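Local atomic coordinates of lantibiotic dehydratase (Microbispora corallina, PDB entry 5EHK), a protein that probably dehydrates serine and threonine residues of the NAI-107 precursor peptide in a tRNA-dependent reaction, with glutamyl-tRNA as the likely glutamate donor. Residues A128-D133 against R746-D751; M136-T141 against R735-L740; N830-L835 against S936-T941; R836-V841 against V891-Q896. One frame throughout, in Å; residues are numbered along the deposited sequence.

In the fold
Near the N terminus, helix 119-138, with the loop after it, supplies the first segments of contacts 1 and 2. The chain then runs through about 600 residues before it returns. Strand 735-739 closes contact 2, and helix 743-755, which follows it, closes contact 1, so contact 2 nests inside contact 1. Their centres are 10 Å apart, and Leu-738 touches Leu-748 between them. Further along, helix 828-837 opens contact 3, and contact 4 opens where it passes into helix 839-848. Helix 875-895 closes contact 4, and helix 920-942 closes contact 3 outside it. These two adjoin each other and both reach the second subunit. They belong to the C-terminal family region, 75 to 77 Å between centres from the N-terminal pair.

Contact 1. Residues A128-D133 against R746-D751; sequences ALLRYD and RVLLRD
Leu-748 reaches across to Leu-130 and Arg-131 and fills the middle of this helix-helix crossing. Its CB already lies 4.1 Å from Leu-130 CD2. CG stands opposite the backbone N (chi1 -171°), and the two methyls part from there. CD2 meets Leu-130 CD2 at 4.0 Å in a plain apolar contact. CD1 turns to Arg-131. It sits over the centre of one guanidinium face, 3.8 Å from Arg-131 CZ, and also touches Arg-131 CG at 3.9 Å. The arginine chain is extended from CG to NE, which carries its charged end past the leucine to Asp-751. There Arg-131 NH2 donates to Asp-751 OD2 at 3.1 Å in a salt bridge. The acceptor lies in the guanidinium plane, but the donor comes from above the carboxylate plane. Arg-131 NH1 makes a second salt bridge with Glu-752, so two acids of one helix hold this group. The axes of the two segments cross at -108°, 11.0 Å apart. Helix 100-110 packs on Ala-128 and Leu-129, helix 707-721 receives Leu-749, and strand 735-739 brings Leu-738 against Leu-748.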
# COMPACT_ATOMS: atom_id res chain seq x y z
N ALA A 128 -22.67 34.12 16.02
CA ALA A 128 -22.99 32.97 16.84
C ALA A 128 -24.50 32.88 17.05
O ALA A 128 -25.09 31.81 16.90
CB ALA A 128 -22.28 33.07 18.18
N LEU A 129 -25.12 34.01 17.38
CA LEU A 129 -26.56 34.03 17.61
C LEU A 129 -27.32 33.69 16.34
O LEU A 129 -28.32 32.97 16.38
CB LEU A 129 -27.00 35.40 18.09
CG LEU A 129 -28.50 35.42 18.32
CD1 LEU A 129 -28.83 34.90 19.71
CD2 LEU A 129 -29.07 36.81 18.08
N LEU A 130 -26.81 34.19 15.22
CA LEU A 130 -27.43 33.95 13.92
C LEU A 130 -27.42 32.47 13.59
O LEU A 130 -28.38 31.96 13.01
CB LEU A 130 -26.71 34.74 12.83
CG LEU A 130 -27.25 34.64 11.41
CD1 LEU A 130 -28.70 35.08 11.36
CD2 LEU A 130 -26.40 35.48 10.47
N ARG A 131 -26.34 31.78 13.94
CA ARG A 131 -26.24 30.35 13.73
C ARG A 131 -27.33 29.64 14.51
O ARG A 131 -27.94 28.69 14.01
CB ARG A 131 -24.87 29.83 14.15
CG ARG A 131 -23.75 30.33 13.29
CD ARG A 131 -22.41 29.89 13.83
NE ARG A 131 -21.34 30.60 13.15
CZ ARG A 131 -20.87 30.24 11.95
NH1 ARG A 131 -21.37 29.18 11.33
NH2 ARG A 131 -19.89 30.94 11.39
N TYR A 132 -27.52 30.06 15.75
CA TYR A 132 -28.55 29.48 16.63
C TYR A 132 -29.99 29.80 16.19
O TYR A 132 -30.91 29.01 16.41
CB TYR A 132 -28.32 29.92 18.08
CG TYR A 132 -27.13 29.25 18.76
CD1 TYR A 132 -26.97 27.87 18.73
CD2 TYR A 132 -26.17 30.01 19.42
CE1 TYR A 132 -25.90 27.26 19.35
CE2 TYR A 132 -25.10 29.42 20.04
CZ TYR A 132 -24.96 28.04 20.00
OH TYR A 132 -23.89 27.46 20.62
N ASP A 133 -30.20 30.96 15.57
CA ASP A 133 -31.52 31.36 15.11
C ASP A 133 -31.89 30.46 13.93
O ASP A 133 -32.86 29.70 14.00
CB ASP A 133 -31.49 32.84 14.67
CG ASP A 133 -32.89 33.44 14.43
OD1 ASP A 133 -33.83 32.73 14.00
OD2 ASP A 133 -33.03 34.66 14.66
N ARG A 746 -25.24 36.07 3.83
CA ARG A 746 -24.10 36.18 2.93
C ARG A 746 -22.76 36.38 3.65
O ARG A 746 -21.70 36.03 3.11
CB ARG A 746 -24.32 37.30 1.90
CG ARG A 746 -24.98 36.84 0.62
CD ARG A 746 -25.13 37.99 -0.35
NE ARG A 746 -25.94 39.05 0.24
CZ ARG A 746 -26.15 40.23 -0.33
NH1 ARG A 746 -25.61 40.50 -1.51
NH2 ARG A 746 -26.91 41.14 0.28
N VAL A 747 -22.79 36.93 4.86
CA VAL A 747 -21.56 37.10 5.62
C VAL A 747 -21.34 35.88 6.49
O VAL A 747 -20.23 35.55 6.83
CB VAL A 747 -21.56 38.37 6.51
CG1 VAL A 747 -22.18 39.55 5.77
CG2 VAL A 747 -22.27 38.11 7.84
N LEU A 748 -22.43 35.21 6.83
CA LEU A 748 -22.35 33.99 7.61
C LEU A 748 -21.66 32.90 6.79
O LEU A 748 -20.90 32.10 7.33
CB LEU A 748 -23.74 33.55 8.05
CG LEU A 748 -23.74 32.40 9.06
CD1 LEU A 748 -23.19 32.84 10.40
CD2 LEU A 748 -25.15 31.85 9.22
N LEU A 749 -21.94 32.89 5.49
CA LEU A 749 -21.34 31.94 4.57
C LEU A 749 -19.85 32.22 4.44
O LEU A 749 -19.06 31.31 4.24
CB LEU A 749 -22.00 31.99 3.19
CG LEU A 749 -21.34 31.14 2.09
CD1 LEU A 749 -21.66 29.69 2.29
CD2 LEU A 749 -21.74 31.58 0.69
N ARG A 750 -19.46 33.48 4.57
CA ARG A 750 -18.05 33.82 4.44
C ARG A 750 -17.28 33.34 5.65
O ARG A 750 -16.23 32.73 5.52
CB ARG A 750 -17.86 35.33 4.24
CG ARG A 750 -16.42 35.76 3.97
CD ARG A 750 -16.39 37.26 3.75
NE ARG A 750 -15.05 37.80 3.49
CZ ARG A 750 -14.83 39.06 3.14
NH1 ARG A 750 -15.85 39.90 3.04
NH2 ARG A 750 -13.59 39.49 2.92
N ASP A 751 -17.83 33.61 6.83
CA ASP A 751 -17.20 33.20 8.08
C ASP A 751 -17.12 31.68 8.14
O ASP A 751 -16.11 31.11 8.57
CB ASP A 751 -18.01 33.71 9.27
CG ASP A 751 -17.27 33.58 10.59
OD1 ASP A 751 -16.02 33.67 10.59
OD2 ASP A 751 -17.94 33.39 11.62

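Contact 2. Residues M136-T141 against R735-L740; sequences MRTRPT and RLLLDL
Thr-138 OG1 is shared by the backbone O of Ile-134, one helical turn earlier, and a water that bridges to the strand of Arg-735 and Leu-737. The water donates to Thr-138 OG1 at 3.3 Å and to Arg-735 O at 3.0 Å. It accepts from Leu-737 N at 2.8 Å. Here the C-terminal part of helix 119-138 and the loop after it lie along strand 735-739, the second strand of an antiparallel hairpin with strand 726-730. The water thus links the helix to strand backbone groups through a side-chain hydroxyl. Beyond it, the side chains of two arginines cross at about a right angle, yet their guanidinium planes are only 25° apart. Arg-139 is bent at chi2 and chi3 (both 108°), which lays one guanidinium face over Arg-735 N. Its NH1 comes 3.2 Å from Arg-735 NH1, at the edge of the other guanidinium. Both are donors, so this is a meeting of like charges and not a bond. Arg-135 adds a further like charge near Arg-139 NH2. Arg-735 NH2 bonds to Pro-526 O, and Arg-139 NH1 gives a weak bond to Thr-141 OG1. Glu-785, in a long, weak ion pair with Arg-735 NE, may offset part of the charge. The apolar part is small: Thr-138 CB rests 3.7 Å from Leu-737 CB, and Thr-138 CG2 lies 3.9 Å from Leu-737 CG.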
# COMPACT_ATOMS: atom_id res chain seq x y z
N MET A 136 -32.66 26.98 14.88
CA MET A 136 -33.93 26.78 15.57
C MET A 136 -35.10 26.73 14.61
O MET A 136 -36.17 26.16 14.91
CB MET A 136 -34.17 27.90 16.58
CG MET A 136 -35.28 27.59 17.55
SD MET A 136 -35.31 28.67 18.98
CE MET A 136 -36.08 27.58 20.18
N ARG A 137 -34.89 27.30 13.44
CA ARG A 137 -35.96 27.43 12.48
C ARG A 137 -35.78 26.52 11.26
O ARG A 137 -36.70 26.35 10.46
CB ARG A 137 -36.19 28.92 12.18
CG ARG A 137 -36.73 29.68 13.44
CD ARG A 137 -36.62 31.22 13.41
NE ARG A 137 -37.35 31.79 12.27
CZ ARG A 137 -38.64 32.13 12.23
NH1 ARG A 137 -39.43 31.97 13.30
NH2 ARG A 137 -39.15 32.62 11.11
N THR A 138 -34.61 25.90 11.13
CA THR A 138 -34.33 25.07 9.96
C THR A 138 -33.64 23.74 10.17
O THR A 138 -33.79 22.86 9.33
CB THR A 138 -33.53 25.83 8.89
OG1 THR A 138 -32.34 26.38 9.48
CG2 THR A 138 -34.37 26.95 8.28
N ARG A 139 -32.88 23.57 11.26
CA ARG A 139 -32.11 22.32 11.45
C ARG A 139 -32.80 21.20 12.20
O ARG A 139 -32.89 21.23 13.43
CB ARG A 139 -30.75 22.56 12.13
CG ARG A 139 -29.95 21.26 12.32
CD ARG A 139 -28.77 21.17 11.41
NE ARG A 139 -27.53 21.34 12.16
CZ ARG A 139 -26.64 20.38 12.38
NH1 ARG A 139 -26.84 19.16 11.90
NH2 ARG A 139 -25.55 20.65 13.07
N PRO A 140 -33.18 20.15 11.47
CA PRO A 140 -33.93 19.04 12.07
C PRO A 140 -33.13 18.22 13.08
O PRO A 140 -33.76 17.53 13.88
CB PRO A 140 -34.28 18.16 10.86
CG PRO A 140 -33.27 18.52 9.82
CD PRO A 140 -32.90 19.96 10.04
N THR A 141 -31.81 18.34 13.11
CA THR A 141 -31.00 17.49 13.97
C THR A 141 -31.33 17.75 15.44
O THR A 141 -31.19 18.88 15.92
CB THR A 141 -29.49 17.74 13.73
OG1 THR A 141 -29.22 17.76 12.33
CG2 THR A 141 -28.65 16.67 14.40
N ARG A 735 -25.28 21.30 8.99
CA ARG A 735 -26.22 21.52 7.91
C ARG A 735 -26.58 22.98 8.13
O ARG A 735 -26.89 23.38 9.25
CB ARG A 735 -27.44 20.63 8.12
CG ARG A 735 -27.18 19.15 7.95
CD ARG A 735 -28.37 18.33 8.43
NE ARG A 735 -28.20 16.90 8.20
CZ ARG A 735 -27.47 16.09 8.97
NH1 ARG A 735 -26.83 16.56 10.03
NH2 ARG A 735 -27.38 14.80 8.68
N LEU A 736 -26.52 23.79 7.08
CA LEU A 736 -26.79 25.21 7.25
C LEU A 736 -27.65 25.80 6.12
O LEU A 736 -27.17 26.03 5.01
CB LEU A 736 -25.49 25.98 7.42
CG LEU A 736 -25.58 27.20 8.33
CD1 LEU A 736 -26.35 26.86 9.60
CD2 LEU A 736 -24.18 27.74 8.67
N LEU A 737 -28.93 26.02 6.42
CA LEU A 737 -29.89 26.58 5.47
C LEU A 737 -29.63 28.06 5.35
O LEU A 737 -29.87 28.83 6.29
CB LEU A 737 -31.32 26.38 5.98
CG LEU A 737 -32.45 26.10 4.98
CD1 LEU A 737 -32.13 26.70 3.62
CD2 LEU A 737 -32.70 24.62 4.86
N LEU A 738 -29.17 28.48 4.18
CA LEU A 738 -28.81 29.88 3.99
C LEU A 738 -29.60 30.47 2.83
O LEU A 738 -29.73 29.85 1.77
CB LEU A 738 -27.31 30.07 3.73
CG LEU A 738 -26.27 29.64 4.76
CD1 LEU A 738 -24.89 29.81 4.16
CD2 LEU A 738 -26.40 30.39 6.09
N ASP A 739 -30.16 31.65 3.05
CA ASP A 739 -30.70 32.44 1.96
C ASP A 739 -29.63 33.42 1.45
O ASP A 739 -29.27 34.37 2.16
CB ASP A 739 -31.95 33.18 2.45
CG ASP A 739 -32.81 33.69 1.31
OD1 ASP A 739 -32.26 34.29 0.36
OD2 ASP A 739 -34.04 33.45 1.34
N LEU A 740 -29.17 33.22 0.21
CA LEU A 740 -28.04 34.01 -0.30
C LEU A 740 -28.44 35.39 -0.81
O LEU A 740 -27.60 36.14 -1.32
CB LEU A 740 -27.26 33.26 -1.38
CG LEU A 740 -26.51 32.01 -0.93
CD1 LEU A 740 -25.51 31.54 -1.98
CD2 LEU A 740 -25.86 32.22 0.43
O HOH W 1 -29.41 25.00 8.96

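Contact 3. Residues N830-L835 against S936-T941; sequences NQDDFL and SLLRLT
Leu-938 and Leu-835 form the close-packed part of this contact. Leu-938 CD1 meets Leu-835 CD1 at 3.7 Å and lies 4.0 Å from Leu-835 CB. In both leucines CD1 continues the chain away from CA (chi2 165° and 167°), which places the two CD1 methyls against each other. Both residues are buried, and no hydrogen bond joins the two segments. The contact packs helix 828-837 against helix 920-942 in the C-terminal region of the protein. Helix 828-837 also rests on strands 853-861 and 864-872 of an antiparallel sheet, where Leu-835 touches Phe-856 and Leu-867. In related dehydratases this region is associated with glutamate elimination. The looser side is polar. Leu-938 CD2 sits over the flat carboxylate of Asp-832, 3.9 Å from Asp-832 CG and about as far from both oxygens. The acid is partly exposed, and its OD1 forms a salt bridge with Arg-858, which also touches Leu-938, so the methyl borders an ion pair. On the same helix as Asp-832, Asp-833 OD2 is hydrogen-bonded to Ser-230 OG of the second subunit.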
# COMPACT_ATOMS: atom_id res chain seq x y z
N ASN A 830 18.62 -18.34 -5.36
CA ASN A 830 19.82 -19.05 -4.92
C ASN A 830 19.55 -20.38 -4.20
O ASN A 830 20.48 -21.13 -3.94
CB ASN A 830 20.62 -18.16 -3.96
CG ASN A 830 21.14 -16.90 -4.64
OD1 ASN A 830 20.75 -16.56 -5.77
ND2 ASN A 830 22.04 -16.18 -3.94
N GLN A 831 18.29 -20.66 -3.91
CA GLN A 831 17.94 -21.72 -2.96
C GLN A 831 18.24 -23.14 -3.46
O GLN A 831 18.78 -23.98 -2.72
CB GLN A 831 16.48 -21.59 -2.51
CG GLN A 831 16.22 -20.43 -1.55
CD GLN A 831 14.74 -20.20 -1.22
OE1 GLN A 831 13.87 -20.94 -1.64
NE2 GLN A 831 14.46 -19.16 -0.46
N ASP A 832 17.88 -23.42 -4.71
CA ASP A 832 18.20 -24.72 -5.29
C ASP A 832 19.68 -25.10 -5.21
O ASP A 832 19.99 -26.22 -4.81
CB ASP A 832 17.69 -24.80 -6.71
CG ASP A 832 16.23 -24.80 -6.74
OD1 ASP A 832 15.70 -24.82 -5.63
OD2 ASP A 832 15.60 -24.80 -7.81
N ASP A 833 20.58 -24.18 -5.54
CA ASP A 833 22.03 -24.43 -5.38
C ASP A 833 22.42 -24.65 -3.93
O ASP A 833 23.20 -25.55 -3.62
CB ASP A 833 22.90 -23.31 -5.97
CG ASP A 833 23.14 -23.47 -7.46
OD1 ASP A 833 22.97 -24.61 -7.97
OD2 ASP A 833 23.45 -22.45 -8.13
N PHE A 834 21.86 -23.83 -3.03
CA PHE A 834 22.15 -23.95 -1.61
C PHE A 834 21.71 -25.34 -1.11
O PHE A 834 22.42 -25.99 -0.34
CB PHE A 834 21.48 -22.81 -0.83
CG PHE A 834 21.97 -22.69 0.59
CD1 PHE A 834 23.09 -21.94 0.89
CD2 PHE A 834 21.32 -23.37 1.61
CE1 PHE A 834 23.54 -21.85 2.15
CE2 PHE A 834 21.78 -23.29 2.89
CZ PHE A 834 22.90 -22.53 3.17
N LEU A 835 20.52 -25.76 -1.56
CA LEU A 835 19.99 -27.09 -1.27
C LEU A 835 20.83 -28.24 -1.82
O LEU A 835 20.98 -29.27 -1.16
CB LEU A 835 18.56 -27.20 -1.79
CG LEU A 835 17.49 -26.39 -1.05
CD1 LEU A 835 16.20 -26.33 -1.84
CD2 LEU A 835 17.27 -26.97 0.36
N SER A 936 17.94 -34.87 -3.45
CA SER A 936 18.37 -35.85 -4.46
C SER A 936 17.94 -35.45 -5.87
O SER A 936 18.76 -35.47 -6.80
CB SER A 936 17.76 -37.21 -4.17
OG SER A 936 18.62 -38.00 -3.39
N LEU A 937 16.66 -35.09 -5.99
CA LEU A 937 16.06 -34.72 -7.25
C LEU A 937 16.66 -33.42 -7.80
O LEU A 937 16.99 -33.31 -8.99
CB LEU A 937 14.55 -34.59 -7.06
CG LEU A 937 13.79 -35.88 -6.77
CD1 LEU A 937 12.31 -35.63 -6.62
CD2 LEU A 937 14.02 -36.93 -7.86
N LEU A 938 16.85 -32.44 -6.92
CA LEU A 938 17.45 -31.18 -7.34
C LEU A 938 18.86 -31.41 -7.86
O LEU A 938 19.29 -30.75 -8.80
CB LEU A 938 17.45 -30.17 -6.20
CG LEU A 938 16.08 -29.57 -5.88
CD1 LEU A 938 16.09 -28.86 -4.53
CD2 LEU A 938 15.64 -28.62 -7.00
N ARG A 939 19.58 -32.33 -7.22
CA ARG A 939 20.95 -32.65 -7.62
C ARG A 939 21.00 -33.34 -8.98
O ARG A 939 21.92 -33.10 -9.77
CB ARG A 939 21.66 -33.47 -6.56
CG ARG A 939 22.03 -32.70 -5.31
CD ARG A 939 22.58 -33.63 -4.23
NE ARG A 939 23.85 -34.19 -4.66
CZ ARG A 939 25.03 -33.64 -4.38
NH1 ARG A 939 25.09 -32.55 -3.63
NH2 ARG A 939 26.15 -34.21 -4.84
N LEU A 940 20.02 -34.19 -9.28
CA LEU A 940 19.93 -34.78 -10.62
C LEU A 940 19.69 -33.65 -11.60
O LEU A 940 20.32 -33.56 -12.66
CB LEU A 940 18.80 -35.80 -10.73
CG LEU A 940 18.92 -37.09 -9.92
CD1 LEU A 940 17.71 -38.01 -10.13
CD2 LEU A 940 20.22 -37.82 -10.22
N THR A 941 18.77 -32.78 -11.23
CA THR A 941 18.30 -31.69 -12.10
C THR A 941 19.39 -30.67 -12.52
O THR A 941 19.29 -30.04 -13.58
CB THR A 941 17.05 -31.06 -11.46
OG1 THR A 941 15.89 -31.54 -12.15
CG2 THR A 941 17.09 -29.56 -11.43

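Contact 4. Residues R836-V841 against V891-Q896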
# COMPACT_ATOMS: atom_id res chain seq x y z
N ARG A 836 21.36 -28.07 -3.02
CA ARG A 836 22.21 -29.10 -3.63
C ARG A 836 23.54 -29.27 -2.89
O ARG A 836 23.97 -30.38 -2.60
CB ARG A 836 22.42 -28.82 -5.12
CG ARG A 836 21.17 -29.08 -5.98
CD ARG A 836 21.43 -28.99 -7.47
NE ARG A 836 21.30 -27.62 -7.97
CZ ARG A 836 20.27 -27.16 -8.68
NH1 ARG A 836 19.28 -27.97 -9.02
NH2 ARG A 836 20.26 -25.89 -9.07
N ASP A 837 24.16 -28.14 -2.55
CA ASP A 837 25.52 -28.10 -2.07
C ASP A 837 25.73 -27.87 -0.57
O ASP A 837 26.63 -28.45 0.01
CB ASP A 837 26.27 -26.99 -2.82
CG ASP A 837 26.27 -27.18 -4.32
OD1 ASP A 837 26.18 -28.32 -4.81
OD2 ASP A 837 26.39 -26.17 -5.02
N GLN A 838 24.93 -27.01 0.04
CA GLN A 838 25.19 -26.57 1.42
C GLN A 838 24.36 -27.30 2.49
O GLN A 838 24.88 -27.60 3.57
CB GLN A 838 25.02 -25.05 1.58
CG GLN A 838 26.23 -24.22 1.18
CD GLN A 838 26.45 -24.15 -0.33
OE1 GLN A 838 25.52 -23.87 -1.10
NE2 GLN A 838 27.68 -24.40 -0.75
N VAL A 839 23.07 -27.51 2.23
CA VAL A 839 22.21 -28.22 3.18
C VAL A 839 22.73 -29.66 3.50
O VAL A 839 22.70 -30.09 4.66
CB VAL A 839 20.71 -28.14 2.75
CG1 VAL A 839 19.82 -28.98 3.67
CG2 VAL A 839 20.23 -26.69 2.79
N PRO A 840 23.24 -30.39 2.48
CA PRO A 840 23.87 -31.68 2.78
C PRO A 840 24.94 -31.57 3.84
O PRO A 840 25.02 -32.45 4.70
CB PRO A 840 24.50 -32.07 1.45
CG PRO A 840 23.56 -31.51 0.46
CD PRO A 840 23.12 -30.19 1.02
N VAL A 841 25.74 -30.50 3.80
CA VAL A 841 26.75 -30.32 4.84
C VAL A 841 26.10 -30.19 6.22
O VAL A 841 26.58 -30.72 7.19
CB VAL A 841 27.67 -29.15 4.53
CG1 VAL A 841 28.60 -28.89 5.69
CG2 VAL A 841 28.45 -29.43 3.28
N VAL A 891 28.60 -18.84 8.92
CA VAL A 891 29.35 -17.60 8.75
C VAL A 891 30.26 -17.69 7.51
O VAL A 891 30.29 -16.77 6.73
CB VAL A 891 30.18 -17.27 9.99
CG1 VAL A 891 31.26 -16.23 9.66
CG2 VAL A 891 29.28 -16.81 11.13
N GLU A 892 30.96 -18.81 7.29
CA GLU A 892 31.72 -18.98 6.05
C GLU A 892 30.81 -18.73 4.85
O GLU A 892 31.16 -17.96 3.95
CB GLU A 892 32.32 -20.40 5.89
CG GLU A 892 33.30 -20.96 6.99
CD GLU A 892 33.49 -22.49 6.84
OE1 GLU A 892 33.16 -23.06 5.77
OE2 GLU A 892 33.86 -23.17 7.83
N TRP A 893 29.66 -19.40 4.83
CA TRP A 893 28.77 -19.31 3.67
C TRP A 893 28.29 -17.88 3.41
O TRP A 893 28.11 -17.49 2.26
CB TRP A 893 27.60 -20.28 3.81
CG TRP A 893 28.03 -21.70 3.69
CD1 TRP A 893 29.20 -22.15 3.15
CD2 TRP A 893 27.35 -22.86 4.18
NE1 TRP A 893 29.29 -23.51 3.25
CE2 TRP A 893 28.17 -23.98 3.88
CE3 TRP A 893 26.14 -23.07 4.84
CZ2 TRP A 893 27.82 -25.29 4.21
CZ3 TRP A 893 25.78 -24.38 5.16
CH2 TRP A 893 26.62 -25.47 4.85
N GLN A 894 28.11 -17.10 4.47
CA GLN A 894 27.77 -15.69 4.33
C GLN A 894 28.91 -14.89 3.64
O GLN A 894 28.68 -14.18 2.65
CB GLN A 894 27.42 -15.10 5.70
CG GLN A 894 26.92 -13.69 5.68
CD GLN A 894 26.33 -13.27 7.03
OE1 GLN A 894 25.89 -14.10 7.83
NE2 GLN A 894 26.31 -11.96 7.28
N ARG A 895 30.15 -15.05 4.12
CA ARG A 895 31.29 -14.40 3.49
C ARG A 895 31.41 -14.73 2.00
O ARG A 895 31.76 -13.87 1.19
CB ARG A 895 32.59 -14.76 4.22
CG ARG A 895 32.63 -14.31 5.67
CD ARG A 895 33.90 -14.78 6.31
NE ARG A 895 35.05 -14.46 5.47
CZ ARG A 895 36.32 -14.64 5.83
NH1 ARG A 895 36.62 -15.12 7.03
NH2 ARG A 895 37.29 -14.32 4.99
N GLN A 896 31.13 -15.98 1.64
CA GLN A 896 31.11 -16.40 0.24
C GLN A 896 29.83 -15.94 -0.49
O GLN A 896 29.61 -16.28 -1.66
CB GLN A 896 31.29 -17.92 0.15
CG GLN A 896 32.51 -18.36 0.94
CD GLN A 896 32.70 -19.88 1.12
OE1 GLN A 896 32.00 -20.71 0.54
NE2 GLN A 896 33.67 -20.23 1.97
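Gln-838 lays its CG over the six-membered ring of Trp-893. The carbon is 3.4 Å from the ring centroid and 16° off the ring normal, a CH-pi contact. Gln-838 CB extends the overlap to the outer end of the ring, 3.7 Å from Trp-893 CZ3. The glutamine chain bends at chi2 (73°), which turns its amide away from the indole. The amide and ring planes are 74° apart, so the amide does not stack. Val-841 CB lies near the ring plane, 3.8 Å from Trp-893 CH2 at the edge. Here, in the C-terminal dehydratase region, Gln-838 lies where helix 828-837 gives way to helix 839-848, and Val-841 is near the start of the latter. Trp-893 joins the end of helix 875-895 to this junction. Phe-834 of helix 828-837 meets the same indole with its ring nearly perpendicular, so with Val-841 the indole touches both helices. Leu-898 also packs on it. On helix 875-895, Gln-894 OE1 accepts a hydrogen bond from Gln-906 NE2 of the second subunit. No hydrogen bond or ion pair crosses between the segments, so cohesion probably comes from dispersion and the fit of aliphatic carbons to the indole.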